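Local coordinates for Serine/threonine-protein kinase Tel1 (Chaetomium thermophilum, PDB 6SKY) that probably phosphorylates serine and threonine residues followed by glutamine, using ATP, to activate checkpoint signalling after DNA damage, at residues P2556-Q2561 against S2658-F2663. Residues are numbered along the deposited sequence; the frame is centred on the assembly and turned at random.
With AGS (phosphothiophosphoric acid-adenylate ester), chain C.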
loop_
_atom_site.group_PDB
_atom_site.type_symbol
_atom_site.label_atom_id
_atom_site.label_comp_id
_atom_site.label_asym_id
_atom_site.label_seq_id
_atom_site.Cartn_x
_atom_site.Cartn_y
_atom_site.Cartn_z
ATOM N N PRO A 2556 43.519 -30.516 -7.749
ATOM C CA PRO A 2556 43.256 -29.102 -7.564
ATOM C C PRO A 2556 43.473 -28.724 -6.115
ATOM O O PRO A 2556 43.405 -29.590 -5.233
ATOM C CB PRO A 2556 41.784 -28.961 -7.968
ATOM C CG PRO A 2556 41.230 -30.284 -7.790
ATOM C CD PRO A 2556 42.304 -31.229 -8.166
ATOM N N PRO A 2557 43.767 -27.465 -5.826
ATOM C CA PRO A 2557 43.927 -27.051 -4.440
ATOM C C PRO A 2557 42.655 -27.327 -3.663
ATOM O O PRO A 2557 41.557 -26.970 -4.110
ATOM C CB PRO A 2557 44.202 -25.549 -4.551
ATOM C CG PRO A 2557 44.689 -25.373 -5.928
ATOM C CD PRO A 2557 43.957 -26.346 -6.754
ATOM N N PRO A 2558 42.753 -27.985 -2.513
ATOM C CA PRO A 2558 41.535 -28.427 -1.828
ATOM C C PRO A 2558 40.661 -27.288 -1.359
ATOM O O PRO A 2558 39.474 -27.508 -1.106
ATOM C CB PRO A 2558 42.073 -29.240 -0.649
ATOM C CG PRO A 2558 43.482 -29.510 -0.977
ATOM C CD PRO A 2558 43.957 -28.357 -1.767
ATOM N N THR A 2559 41.201 -26.079 -1.250
ATOM C CA THR A 2559 40.462 -24.916 -0.791
ATOM C C THR A 2559 40.015 -24.021 -1.930
ATOM O O THR A 2559 39.578 -22.897 -1.685
ATOM C CB THR A 2559 41.310 -24.117 0.184
ATOM O OG1 THR A 2559 42.486 -23.657 -0.488
ATOM C CG2 THR A 2559 41.714 -24.977 1.340
ATOM N N LEU A 2560 40.121 -24.484 -3.165
ATOM C CA LEU A 2560 39.641 -23.738 -4.314
ATOM C C LEU A 2560 38.170 -24.046 -4.538
ATOM O O LEU A 2560 37.768 -25.212 -4.528
ATOM C CB LEU A 2560 40.449 -24.097 -5.559
ATOM C CG LEU A 2560 39.897 -23.611 -6.890
ATOM C CD1 LEU A 2560 40.108 -22.129 -7.024
ATOM C CD2 LEU A 2560 40.546 -24.351 -8.025
ATOM N N GLN A 2561 37.372 -23.006 -4.747
ATOM C CA GLN A 2561 35.946 -23.166 -4.991
ATOM C C GLN A 2561 35.728 -23.493 -6.460
ATOM O O GLN A 2561 35.979 -22.661 -7.333
ATOM C CB GLN A 2561 35.196 -21.902 -4.595
ATOM C CG GLN A 2561 35.657 -21.315 -3.280
ATOM C CD GLN A 2561 34.708 -20.273 -2.742
ATOM O OE1 GLN A 2561 35.109 -19.160 -2.420
ATOM N NE2 GLN A 2561 33.440 -20.632 -2.632
ATOM N N SER A 2658 40.583 -31.825 12.257
ATOM C CA SER A 2658 41.482 -31.142 11.344
ATOM C C SER A 2658 40.714 -30.669 10.123
ATOM O O SER A 2658 39.675 -31.222 9.758
ATOM C CB SER A 2658 42.641 -32.051 10.923
ATOM O OG SER A 2658 42.167 -33.202 10.253
ATOM N N GLY A 2659 41.259 -29.645 9.484
ATOM C CA GLY A 2659 40.638 -29.143 8.277
ATOM C C GLY A 2659 41.571 -28.245 7.510
ATOM O O GLY A 2659 42.654 -27.885 7.970
ATOM N N LEU A 2660 41.133 -27.904 6.309
ATOM C CA LEU A 2660 41.789 -26.918 5.469
ATOM C C LEU A 2660 40.850 -25.737 5.305
ATOM O O LEU A 2660 39.712 -25.905 4.862
ATOM C CB LEU A 2660 42.135 -27.496 4.105
ATOM C CG LEU A 2660 42.969 -28.760 4.096
ATOM C CD1 LEU A 2660 43.172 -29.186 2.680
ATOM C CD2 LEU A 2660 44.281 -28.484 4.760
ATOM N N ILE A 2661 41.325 -24.552 5.642
ATOM C CA ILE A 2661 40.550 -23.334 5.481
ATOM C C ILE A 2661 41.211 -22.479 4.419
ATOM O O ILE A 2661 42.436 -22.356 4.380
ATOM C CB ILE A 2661 40.422 -22.575 6.808
ATOM C CG1 ILE A 2661 39.877 -23.506 7.871
ATOM C CG2 ILE A 2661 39.487 -21.441 6.658
ATOM C CD1 ILE A 2661 39.617 -22.829 9.158
ATOM N N GLU A 2662 40.401 -21.909 3.544
ATOM C CA GLU A 2662 40.916 -21.043 2.499
ATOM C C GLU A 2662 41.370 -19.735 3.109
ATOM O O GLU A 2662 40.592 -19.053 3.777
ATOM C CB GLU A 2662 39.841 -20.794 1.457
ATOM C CG GLU A 2662 40.280 -19.931 0.325
ATOM C CD GLU A 2662 39.117 -19.434 -0.494
ATOM O OE1 GLU A 2662 38.637 -18.317 -0.226
ATOM O OE2 GLU A 2662 38.672 -20.161 -1.402
ATOM N N PHE A 2663 42.629 -19.386 2.895
ATOM C CA PHE A 2663 43.167 -18.122 3.374
ATOM C C PHE A 2663 42.782 -17.046 2.373
ATOM O O PHE A 2663 43.266 -17.052 1.240
ATOM C CB PHE A 2663 44.677 -18.225 3.537
ATOM C CG PHE A 2663 45.253 -17.241 4.484
ATOM C CD1 PHE A 2663 45.310 -17.518 5.826
ATOM C CD2 PHE A 2663 45.755 -16.043 4.034
ATOM C CE1 PHE A 2663 45.842 -16.615 6.703
ATOM C CE2 PHE A 2663 46.286 -15.140 4.906
ATOM C CZ PHE A 2663 46.331 -15.426 6.241
HETATM P PG AGS C . 41.358 -16.795 18.789
HETATM S S1G AGS C . 40.535 -15.067 19.156
HETATM O O2G AGS C . 40.319 -17.766 18.170
HETATM O O3G AGS C . 41.904 -17.404 20.109
HETATM P PB AGS C . 42.245 -16.394 16.276
HETATM O O1B AGS C . 40.934 -15.744 16.104
HETATM O O2B AGS C . 43.443 -15.596 15.769
HETATM O O3B AGS C . 42.540 -16.647 17.796
HETATM P PA AGS C . 43.304 -18.066 14.382
HETATM O O1A AGS C . 44.461 -18.775 14.937
HETATM O O2A AGS C . 42.565 -18.816 13.275
HETATM O O3A AGS C . 42.234 -17.762 15.498
HETATM O "O5'" AGS C . 43.819 -16.678 13.871
HETATM C "C5'" AGS C . 44.758 -16.652 12.788
HETATM C "C4'" AGS C . 44.861 -15.255 12.241
HETATM O "O4'" AGS C . 44.574 -15.275 10.831
HETATM C "C3'" AGS C . 43.897 -14.240 12.840
HETATM O "O3'" AGS C . 44.462 -12.936 12.840
HETATM C "C2'" AGS C . 42.685 -14.337 11.916
HETATM O "O2'" AGS C . 42.006 -13.093 11.833
HETATM C "C1'" AGS C . 43.321 -14.674 10.568
HETATM N N9 AGS C . 42.531 -15.602 9.774
HETATM C C8 AGS C . 41.809 -16.668 10.231
HETATM N N7 AGS C . 41.194 -17.338 9.290
HETATM C C5 AGS C . 41.540 -16.667 8.132
HETATM C C6 AGS C . 41.208 -16.875 6.782
HETATM N N6 AGS C . 40.423 -17.865 6.356
HETATM N N1 AGS C . 41.718 -16.022 5.873
HETATM C C2 AGS C . 42.504 -15.029 6.294
HETATM N N3 AGS C . 42.886 -14.733 7.536
HETATM C C4 AGS C . 42.363 -15.594 8.414
#
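Thr2559 meets the side of strand 2658-2662 away from the nucleotide with its methyl group and its CB. Thr2559 CG2 lies 3.8 Å from Leu2660 CB and also faces the carbonyl carbon of Ile2661. The Thr2559 and Leu2660 side chains cross at about a right angle. Thr2559 CB sits 3.8 Å from Glu2662 CB. With chi1 at 62°, the hydroxyl of Thr2559 lies between its backbone N and carbonyl carbon, and the methyl is left to face the strand. Beside it, Pro2558 and Leu2660 make an apolar contact, with Pro2558 CB 3.5 Å from Leu2660 CD1. The Glu2662 chain leaves the strand with CG opposite its backbone N (chi1 -179°) and runs out past the Thr2559 carbonyl. Its far end also comes beside Gln2561, whose CG is 3.7 Å from Glu2662 OE2. The amide and carboxylate planes there are well out of parallel. No hydrogen bond joins the two segments, so van der Waals packing carries most of the contact.

The loop presents Pro2558 and Thr2559 at the two central positions of a type I turn. Leu2560 N closes this turn on Pro2557 O, at 3.0 Å. Tyr2517 of helix 2507-2522 touches both Pro2558 and Leu2660. Gln2607 of the neighbouring strand 2604-2611 touches Pro2558 and Thr2559.

The CB of Ile2661 points away from the loop, and its CG2 lies 3.7 Å from AGS N6. AGS N6 donates to Glu2662 O at 2.8 Å, with an N-H...O angle of 144°. The Phe2663 ring has AGS C2 over the centre of one face, 3.6 Å above its plane. Val2664 N is also hydrogen-bonded to AGS. Adenine held by backbone groups in this way is characteristic of the hinge of PI3K-related kinases, entered here from an N-lobe strand packed against the proline-rich loop.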